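6b protein (PDB 3AQ2) disturbs plant cell proliferation as an Agrobacterium toxin with an ADP-ribosylation fold, and probably acts on the plant miRNA machinery. Local coordinates at residues W9-L23 with Y195-R207. Sequence-based numbering, arbitrary orientation.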
ATOM      1  N   TRP A   9      12.255  -3.314  11.340  1.00 15.40           N
ATOM      2  CA  TRP A   9      11.004  -4.002  11.048  1.00 15.52           C
ATOM      3  C   TRP A   9      11.192  -5.087  10.000  1.00 15.76           C
ATOM      4  O   TRP A   9      11.635  -4.806   8.881  1.00 16.47           O
ATOM      5  CB  TRP A   9       9.950  -3.001  10.567  1.00 14.41           C
ATOM      6  CG  TRP A   9       8.666  -3.666  10.167  1.00 13.95           C
ATOM      7  CD1 TRP A   9       8.189  -3.837   8.897  1.00 14.35           C
ATOM      8  CD2 TRP A   9       7.694  -4.241  11.045  1.00 14.67           C
ATOM      9  NE1 TRP A   9       6.982  -4.498   8.934  1.00 12.96           N
ATOM     10  CE2 TRP A   9       6.652  -4.753  10.238  1.00 12.89           C
ATOM     11  CE3 TRP A   9       7.603  -4.376  12.437  1.00 17.17           C
ATOM     12  CZ2 TRP A   9       5.524  -5.391  10.778  1.00 14.42           C
ATOM     13  CZ3 TRP A   9       6.484  -5.010  12.980  1.00 16.41           C
ATOM     14  CH2 TRP A   9       5.453  -5.505  12.144  1.00 15.53           C
ATOM     15  N   GLN A  10      10.842  -6.316  10.370  1.00 17.01           N
ATOM     16  CA  GLN A  10      10.837  -7.437   9.442  1.00 18.03           C
ATOM     17  C   GLN A  10       9.431  -7.530   8.847  1.00 16.28           C
ATOM     18  O   GLN A  10       8.465  -7.764   9.578  1.00 16.15           O
ATOM     19  CB  GLN A  10      11.224  -8.732  10.173  1.00 19.34           C
ATOM     20  CG  GLN A  10      12.595  -8.666  10.868  1.00 22.95           C
ATOM     21  CD  GLN A  10      12.967  -9.924  11.660  1.00 24.58           C
ATOM     22  OE1 GLN A  10      12.279 -10.951  11.598  1.00 31.29           O
ATOM     23  NE2 GLN A  10      14.067  -9.843  12.403  1.00 31.20           N
ATOM     24  N   VAL A  11       9.314  -7.313   7.536  1.00 14.66           N
ATOM     25  CA  VAL A  11       8.007  -7.428   6.863  1.00 14.08           C
ATOM     26  C   VAL A  11       7.349  -8.768   7.216  1.00 14.12           C
ATOM     27  O   VAL A  11       8.030  -9.805   7.285  1.00 14.61           O
ATOM     28  CB  VAL A  11       8.133  -7.262   5.323  1.00 13.80           C
ATOM     29  CG1 VAL A  11       8.846  -8.468   4.681  1.00 15.27           C
ATOM     30  CG2 VAL A  11       6.769  -7.031   4.692  1.00 14.19           C
ATOM     31  N   ARG A  12       6.041  -8.738   7.469  1.00 13.41           N
ATOM     32  CA  ARG A  12       5.321  -9.976   7.769  1.00 13.69           C
ATOM     33  C   ARG A  12       4.926 -10.601   6.438  1.00 13.14           C
ATOM     34  O   ARG A  12       4.091 -10.054   5.708  1.00 12.29           O
ATOM     35  CB  ARG A  12       4.064  -9.737   8.609  1.00 14.13           C
ATOM     36  CG  ARG A  12       4.213  -9.259  10.069  1.00 18.26           C
ATOM     37  CD  ARG A  12       5.596  -9.272  10.661  1.00 21.37           C
ATOM     38  NE  ARG A  12       5.523  -8.963  12.093  1.00 21.67           N
ATOM     39  CZ  ARG A  12       6.524  -8.450  12.805  1.00 23.66           C
ATOM     40  NH1 ARG A  12       7.693  -8.171  12.232  1.00 23.44           N
ATOM     41  NH2 ARG A  12       6.347  -8.201  14.100  1.00 24.24           N
ATOM     42  N   ASP A  13       5.539 -11.740   6.117  1.00 13.20           N
ATOM     43  CA  ASP A  13       5.197 -12.438   4.884  1.00 13.29           C
ATOM     44  C   ASP A  13       4.033 -13.386   5.167  1.00 12.91           C
ATOM     45  O   ASP A  13       4.218 -14.453   5.770  1.00 14.09           O
ATOM     46  CB  ASP A  13       6.409 -13.192   4.339  1.00 14.62           C
ATOM     47  CG  ASP A  13       6.147 -13.854   2.989  1.00 16.03           C
ATOM     48  OD1 ASP A  13       5.003 -13.819   2.482  1.00 14.64           O
ATOM     49  OD2 ASP A  13       7.115 -14.434   2.434  1.00 21.10           O
ATOM     50  N   LEU A  14       2.834 -12.969   4.757  1.00 11.86           N
ATOM     51  CA  LEU A  14       1.614 -13.707   5.067  1.00 11.39           C
ATOM     52  C   LEU A  14       1.102 -14.500   3.859  1.00 12.06           C
ATOM     53  O   LEU A  14      -0.055 -14.933   3.843  1.00 11.92           O
ATOM     54  CB  LEU A  14       0.520 -12.754   5.582  1.00 10.91           C
ATOM     55  CG  LEU A  14       0.944 -11.894   6.777  1.00 11.73           C
ATOM     56  CD1 LEU A  14      -0.185 -10.939   7.194  1.00 12.53           C
ATOM     57  CD2 LEU A  14       1.400 -12.770   7.946  1.00 12.83           C
ATOM     58  N   ARG A  15       1.968 -14.714   2.862  1.00 12.81           N
ATOM     59  CA  ARG A  15       1.544 -15.398   1.627  1.00 13.74           C
ATOM     60  C   ARG A  15       1.057 -16.838   1.820  1.00 14.66           C
ATOM     61  O   ARG A  15       0.342 -17.356   0.964  1.00 15.60           O
ATOM     62  CB  ARG A  15       2.642 -15.356   0.557  1.00 13.99           C
ATOM     63  CG  ARG A  15       2.830 -13.992  -0.077  1.00 13.35           C
ATOM     64  CD  ARG A  15       3.979 -14.012  -1.066  1.00 17.11           C
ATOM     65  NE  ARG A  15       5.265 -14.122  -0.384  1.00 18.77           N
ATOM     66  CZ  ARG A  15       6.440 -14.216  -1.004  1.00 23.14           C
ATOM     67  NH1 ARG A  15       6.493 -14.229  -2.331  1.00 25.17           N
ATOM     68  NH2 ARG A  15       7.557 -14.309  -0.299  1.00 22.78           N
ATOM     69  N   ARG A  16       1.450 -17.474   2.923  1.00 15.55           N
ATOM     70  CA  ARG A  16       1.009 -18.846   3.219  1.00 16.74           C
ATOM     71  C   ARG A  16      -0.113 -18.863   4.247  1.00 16.14           C
ATOM     72  O   ARG A  16      -0.499 -19.927   4.738  1.00 17.66           O
ATOM     73  CB  ARG A  16       2.193 -19.720   3.641  1.00 18.66           C
ATOM     74  CG  ARG A  16       3.277 -19.717   2.588  1.00 22.13           C
ATOM     75  CD  ARG A  16       4.229 -20.888   2.674  1.00 30.15           C
ATOM     76  NE  ARG A  16       5.143 -20.863   1.530  1.00 35.54           N
ATOM     77  CZ  ARG A  16       4.845 -21.303   0.305  1.00 38.09           C
ATOM     78  NH1 ARG A  16       3.654 -21.829   0.042  1.00 39.60           N
ATOM     79  NH2 ARG A  16       5.749 -21.225  -0.663  1.00 39.06           N
ATOM     80  N   ILE A  17      -0.644 -17.676   4.552  1.00 14.94           N
ATOM     81  CA  ILE A  17      -1.832 -17.569   5.396  1.00 14.69           C
ATOM     82  C   ILE A  17      -3.010 -17.264   4.471  1.00 13.93           C
ATOM     83  O   ILE A  17      -3.216 -16.111   4.049  1.00 13.57           O
ATOM     84  CB  ILE A  17      -1.700 -16.477   6.499  1.00 15.12           C
ATOM     85  CG1 ILE A  17      -0.448 -16.691   7.362  1.00 16.13           C
ATOM     86  CG2 ILE A  17      -2.942 -16.481   7.390  1.00 15.60           C
ATOM     87  CD1 ILE A  17      -0.408 -17.998   8.096  1.00 18.72           C
ATOM     88  N   LEU A  18      -3.773 -18.309   4.159  1.00 14.51           N
ATOM     89  CA  LEU A  18      -4.722 -18.242   3.049  1.00 14.09           C
ATOM     90  C   LEU A  18      -6.184 -18.294   3.467  1.00 14.40           C
ATOM     91  O   LEU A  18      -7.076 -18.101   2.640  1.00 15.35           O
ATOM     92  CB  LEU A  18      -4.398 -19.310   1.992  1.00 14.43           C
ATOM     93  CG  LEU A  18      -3.047 -19.120   1.284  1.00 14.06           C
ATOM     94  CD1 LEU A  18      -2.752 -20.302   0.389  1.00 17.87           C
ATOM     95  CD2 LEU A  18      -2.986 -17.806   0.501  1.00 15.64           C
ATOM     96  N   ARG A  19      -6.430 -18.532   4.748  1.00 14.49           N
ATOM     97  CA  ARG A  19      -7.783 -18.464   5.274  1.00 14.57           C
ATOM     98  C   ARG A  19      -8.091 -17.039   5.700  1.00 14.08           C
ATOM     99  O   ARG A  19      -7.307 -16.409   6.421  1.00 14.39           O
ATOM    100  CB  ARG A  19      -7.954 -19.442   6.432  1.00 15.68           C
ATOM    101  CG  ARG A  19      -7.804 -20.898   6.001  1.00 17.79           C
ATOM    102  CD  ARG A  19      -8.052 -21.830   7.158  1.00 22.30           C
ATOM    103  NE  ARG A  19      -9.424 -21.715   7.649  1.00 25.87           N
ATOM    104  CZ  ARG A  19      -9.757 -21.195   8.824  1.00 28.60           C
ATOM    105  NH1 ARG A  19      -8.827 -20.761   9.666  1.00 29.91           N
ATOM    106  NH2 ARG A  19     -11.030 -21.127   9.165  1.00 30.41           N
ATOM    107  N   VAL A  20      -9.244 -16.546   5.255  1.00 13.02           N
ATOM    108  CA  VAL A  20      -9.634 -15.149   5.482  1.00 12.88           C
ATOM    109  C   VAL A  20      -9.547 -14.730   6.958  1.00 13.03           C
ATOM    110  O   VAL A  20      -8.948 -13.706   7.277  1.00 12.63           O
ATOM    111  CB  VAL A  20     -11.055 -14.872   4.948  1.00 12.81           C
ATOM    112  CG1 VAL A  20     -11.529 -13.480   5.385  1.00 12.59           C
ATOM    113  CG2 VAL A  20     -11.086 -15.009   3.417  1.00 11.95           C
ATOM    114  N   SER A  21     -10.165 -15.508   7.847  1.00 14.37           N
ATOM    115  CA  SER A  21     -10.205 -15.145   9.261  1.00 15.29           C
ATOM    116  C   SER A  21      -8.796 -15.082   9.863  1.00 16.05           C
ATOM    117  O   SER A  21      -8.475 -14.127  10.586  1.00 16.89           O
ATOM    118  CB  SER A  21     -11.123 -16.087  10.038  1.00 16.58           C
ATOM    119  OG  SER A  21     -10.647 -17.420   9.983  1.00 18.39           O
ATOM    120  N   GLU A  22      -7.956 -16.060   9.525  1.00 15.57           N
ATOM    121  CA  GLU A  22      -6.565 -16.090  10.003  1.00 17.03           C
ATOM    122  C   GLU A  22      -5.787 -14.898   9.448  1.00 15.10           C
ATOM    123  O   GLU A  22      -5.030 -14.230  10.165  1.00 15.20           O
ATOM    124  CB  GLU A  22      -5.856 -17.370   9.570  1.00 17.05           C
ATOM    125  CG  GLU A  22      -6.301 -18.630  10.264  1.00 20.70           C
ATOM    126  CD  GLU A  22      -5.460 -19.831   9.846  1.00 22.01           C
ATOM    127  OE1 GLU A  22      -4.249 -19.652   9.542  1.00 26.28           O
ATOM    128  OE2 GLU A  22      -6.011 -20.956   9.844  1.00 29.06           O
ATOM    129  N   LEU A  23      -5.968 -14.619   8.165  1.00 13.47           N
ATOM    130  CA  LEU A  23      -5.236 -13.513   7.567  1.00 12.65           C
ATOM    131  C   LEU A  23      -5.565 -12.188   8.244  1.00 12.94           C
ATOM    132  O   LEU A  23      -4.672 -11.395   8.529  1.00 12.99           O
ATOM    133  CB  LEU A  23      -5.528 -13.420   6.075  1.00 11.83           C
ATOM    134  CG  LEU A  23      -4.762 -12.304   5.365  1.00 10.71           C
ATOM    135  CD1 LEU A  23      -3.259 -12.573   5.365  1.00 11.56           C
ATOM    136  CD2 LEU A  23      -5.275 -12.217   3.948  1.00 10.68           C
ATOM    137  N   TYR A 195       9.915   2.561   0.765  1.00 12.62           N
ATOM    138  CA  TYR A 195       8.702   2.776   1.560  1.00 12.40           C
ATOM    139  C   TYR A 195       8.448   1.578   2.479  1.00 12.66           C
ATOM    140  O   TYR A 195       8.576   0.437   2.036  1.00 12.59           O
ATOM    141  CB  TYR A 195       7.503   2.972   0.621  1.00 11.54           C
ATOM    142  CG  TYR A 195       6.274   3.550   1.287  1.00 11.13           C
ATOM    143  CD1 TYR A 195       6.016   4.924   1.231  1.00 10.93           C
ATOM    144  CD2 TYR A 195       5.371   2.724   1.970  1.00 11.80           C
ATOM    145  CE1 TYR A 195       4.888   5.468   1.848  1.00 11.19           C
ATOM    146  CE2 TYR A 195       4.242   3.253   2.594  1.00 11.69           C
ATOM    147  CZ  TYR A 195       4.009   4.627   2.522  1.00 11.12           C
ATOM    148  OH  TYR A 195       2.894   5.154   3.133  1.00 11.68           O
ATOM    149  N   PRO A 196       8.096   1.828   3.758  1.00 12.31           N
ATOM    150  CA  PRO A 196       7.928   0.693   4.670  1.00 12.35           C
ATOM    151  C   PRO A 196       6.695  -0.129   4.331  1.00 11.60           C
ATOM    152  O   PRO A 196       5.623   0.425   4.090  1.00 11.59           O
ATOM    153  CB  PRO A 196       7.740   1.355   6.044  1.00 12.47           C
ATOM    154  CG  PRO A 196       8.244   2.777   5.866  1.00 13.52           C
ATOM    155  CD  PRO A 196       7.867   3.107   4.457  1.00 12.82           C
ATOM    156  N   ILE A 197       6.871  -1.444   4.311  1.00 11.38           N
ATOM    157  CA  ILE A 197       5.775  -2.370   4.066  1.00 10.36           C
ATOM    158  C   ILE A 197       5.478  -3.096   5.370  1.00 10.95           C
ATOM    159  O   ILE A 197       6.387  -3.645   5.989  1.00 11.58           O
ATOM    160  CB  ILE A 197       6.149  -3.386   2.944  1.00 10.29           C
ATOM    161  CG1 ILE A 197       6.606  -2.655   1.660  1.00 10.25           C
ATOM    162  CG2 ILE A 197       4.971  -4.345   2.665  1.00  9.69           C
ATOM    163  CD1 ILE A 197       5.580  -1.662   1.073  1.00 10.09           C
ATOM    164  N   VAL A 198       4.217  -3.076   5.803  1.00 10.42           N
ATOM    165  CA  VAL A 198       3.840  -3.769   7.032  1.00 10.34           C
ATOM    166  C   VAL A 198       3.809  -5.282   6.796  1.00 10.25           C
ATOM    167  O   VAL A 198       4.422  -6.056   7.544  1.00 11.05           O
ATOM    168  CB  VAL A 198       2.487  -3.280   7.576  1.00 10.19           C
ATOM    169  CG1 VAL A 198       2.101  -4.072   8.839  1.00 10.78           C
ATOM    170  CG2 VAL A 198       2.554  -1.778   7.862  1.00 11.73           C
ATOM    171  N   ALA A 199       3.106  -5.685   5.746  1.00  9.89           N
ATOM    172  CA  ALA A 199       2.935  -7.098   5.429  1.00 10.26           C
ATOM    173  C   ALA A 199       2.711  -7.288   3.934  1.00 10.16           C
ATOM    174  O   ALA A 199       2.365  -6.340   3.223  1.00  9.89           O
ATOM    175  CB  ALA A 199       1.754  -7.674   6.212  1.00 10.96           C
ATOM    176  N   LEU A 200       2.905  -8.518   3.464  1.00 10.63           N
ATOM    177  CA  LEU A 200       2.493  -8.886   2.104  1.00 10.34           C
ATOM    178  C   LEU A 200       1.697 -10.187   2.176  1.00 10.22           C
ATOM    179  O   LEU A 200       1.827 -10.956   3.135  1.00 11.11           O
ATOM    180  CB  LEU A 200       3.690  -9.024   1.151  1.00 11.32           C
ATOM    181  CG  LEU A 200       4.671 -10.196   1.331  1.00 12.17           C
ATOM    182  CD1 LEU A 200       5.278 -10.602  -0.010  1.00 15.35           C
ATOM    183  CD2 LEU A 200       5.792  -9.855   2.333  1.00 12.51           C
ATOM    184  N   GLY A 201       0.851 -10.422   1.178  1.00  9.22           N
ATOM    185  CA  GLY A 201       0.053 -11.639   1.202  1.00  9.27           C
ATOM    186  C   GLY A 201      -0.591 -11.903  -0.134  1.00  9.17           C
ATOM    187  O   GLY A 201      -0.327 -11.200  -1.118  1.00  9.10           O
ATOM    188  N   SER A 202      -1.412 -12.949  -0.148  1.00  9.98           N
ATOM    189  CA  SER A 202      -2.155 -13.370  -1.334  1.00 10.69           C
ATOM    190  C   SER A 202      -3.625 -12.948  -1.250  1.00 10.81           C
ATOM    191  O   SER A 202      -4.183 -12.835  -0.151  1.00 11.49           O
ATOM    192  CB  SER A 202      -2.071 -14.889  -1.456  1.00 11.20           C
ATOM    193  OG  SER A 202      -2.892 -15.353  -2.518  1.00 12.70           O
ATOM    194  N   CYS A 203      -4.244 -12.734  -2.420  1.00 10.55           N
ATOM    195  CA  CYS A 203      -5.675 -12.467  -2.531  1.00 10.82           C
ATOM    196  C   CYS A 203      -6.472 -13.731  -2.856  1.00 11.87           C
ATOM    197  O   CYS A 203      -7.696 -13.689  -2.953  1.00 12.33           O
ATOM    198  CB  CYS A 203      -5.954 -11.396  -3.597  1.00 10.63           C
ATOM    199  SG  CYS A 203      -5.175  -9.835  -3.179  1.00 12.38           S
ATOM    200  N   HIS A 204      -5.766 -14.846  -3.024  1.00 12.28           N
ATOM    201  CA  HIS A 204      -6.389 -16.124  -3.387  1.00 13.12           C
ATOM    202  C   HIS A 204      -6.743 -16.855  -2.107  1.00 12.97           C
ATOM    203  O   HIS A 204      -6.081 -17.825  -1.705  1.00 14.12           O
ATOM    204  CB  HIS A 204      -5.451 -16.930  -4.284  1.00 14.19           C
ATOM    205  CG  HIS A 204      -5.051 -16.183  -5.512  1.00 17.21           C
ATOM    206  ND1 HIS A 204      -5.967 -15.782  -6.460  1.00 20.36           N
ATOM    207  CD2 HIS A 204      -3.847 -15.714  -5.921  1.00 19.46           C
ATOM    208  CE1 HIS A 204      -5.341 -15.112  -7.414  1.00 20.82           C
ATOM    209  NE2 HIS A 204      -4.053 -15.065  -7.114  1.00 21.58           N
ATOM    210  N   LEU A 205      -7.817 -16.375  -1.483  1.00 12.36           N
ATOM    211  CA  LEU A 205      -8.130 -16.738  -0.104  1.00 12.17           C
ATOM    212  C   LEU A 205      -9.309 -17.686  -0.011  1.00 13.19           C
ATOM    213  O   LEU A 205     -10.183 -17.693  -0.876  1.00 14.05           O
ATOM    214  CB  LEU A 205      -8.406 -15.481   0.732  1.00 12.11           C
ATOM    215  CG  LEU A 205      -7.251 -14.467   0.755  1.00 10.96           C
ATOM    216  CD1 LEU A 205      -7.698 -13.130   1.364  1.00 11.55           C
ATOM    217  CD2 LEU A 205      -6.052 -15.042   1.527  1.00 11.24           C
ATOM    218  N   THR A 206      -9.313 -18.469   1.057  1.00 13.51           N
ATOM    219  CA  THR A 206     -10.394 -19.392   1.352  1.00 14.79           C
ATOM    220  C   THR A 206     -11.193 -18.833   2.524  1.00 14.55           C
ATOM    221  O   THR A 206     -10.632 -18.388   3.524  1.00 14.10           O
ATOM    222  CB  THR A 206      -9.839 -20.780   1.724  1.00 15.93           C
ATOM    223  OG1 THR A 206      -8.920 -21.212   0.706  1.00 18.47           O
ATOM    224  CG2 THR A 206     -10.974 -21.800   1.817  1.00 17.35           C
ATOM    225  N   ARG A 207     -12.511 -18.857   2.408  1.00 14.20           N
ATOM    226  CA  ARG A 207     -13.343 -18.356   3.488  1.00 15.30           C
ATOM    227  C   ARG A 207     -13.357 -19.286   4.697  1.00 16.87           C
ATOM    228  O   ARG A 207     -13.370 -18.826   5.840  1.00 18.04           O
ATOM    229  CB  ARG A 207     -14.758 -18.094   2.980  1.00 15.21           C
ATOM    230  CG  ARG A 207     -15.667 -17.392   3.983  1.00 15.62           C
ATOM    231  CD  ARG A 207     -15.163 -16.000   4.366  1.00 14.89           C
ATOM    232  NE  ARG A 207     -15.893 -15.494   5.528  1.00 15.60           N
ATOM    233  CZ  ARG A 207     -15.553 -15.728   6.795  1.00 16.27           C
ATOM    234  NH1 ARG A 207     -14.477 -16.454   7.084  1.00 13.76           N
ATOM    235  NH2 ARG A 207     -16.292 -15.228   7.779  1.00 15.33           N
ATOM    236  OXT ARG A 207     -13.365 -20.515   4.571  1.00 17.93           O
TER
HETATM  237  O   HOH W   1      -2.252 -14.016   2.301  1.00 11.44           O
HETATM  238  O   HOH W   2     -12.245 -21.959   6.698  1.00 34.63           O
HETATM  239  O   HOH W   3     -11.200 -18.127   7.287  1.00 21.02           O
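R12 and D13 pair with A199 and L200 as parallel neighbours, a short edge strand joining a C-terminal one in the mixed sheet of this ADP-ribosylation fold, and the example illustrates how side chains and a second backbone bridge can extend so brief a pairing. Three backbone hydrogen bonds make the ladder: R12 N to V198 O, L200 N to R12 O, and L14 N to L200 O, the last at 2.8 Å. On the D13 side of the sheet, L200 carries the packing. Its chi1 of 70° sets CG between backbone N and carbonyl carbon; from there CD2 reaches D13 CA and V11 CG2, while CD1 lies over one face of the R15 guanidinium, 3.5 Å from NE. At the N-terminal end, W9 turns its edge to 195-207, and NE1 makes two weak hydrogen bonds, to I197 O and V198 O. Beyond a type I beta turn from L14 to I17 the two segments meet again at a single bridge between R19 and T206: T206 N donates to L18 O and V20 N to T206 O. Beside it, L205 CD1 packs on L23 CD2 at 3.7 Å. A water links L14 O to S202 N between the two pairings. In the second shell, D33 of helix 20-38 holds R12 NH2 in a salt bridge, and Q76 OE1 accepts a hydrogen bond from R15 NH1. D13 further fixes the R15 guanidinium side-on in a two-point salt bridge, R15 NE donating to D13 OD1 at 2.9 Å and NH2 to OD2 at 2.8 Å.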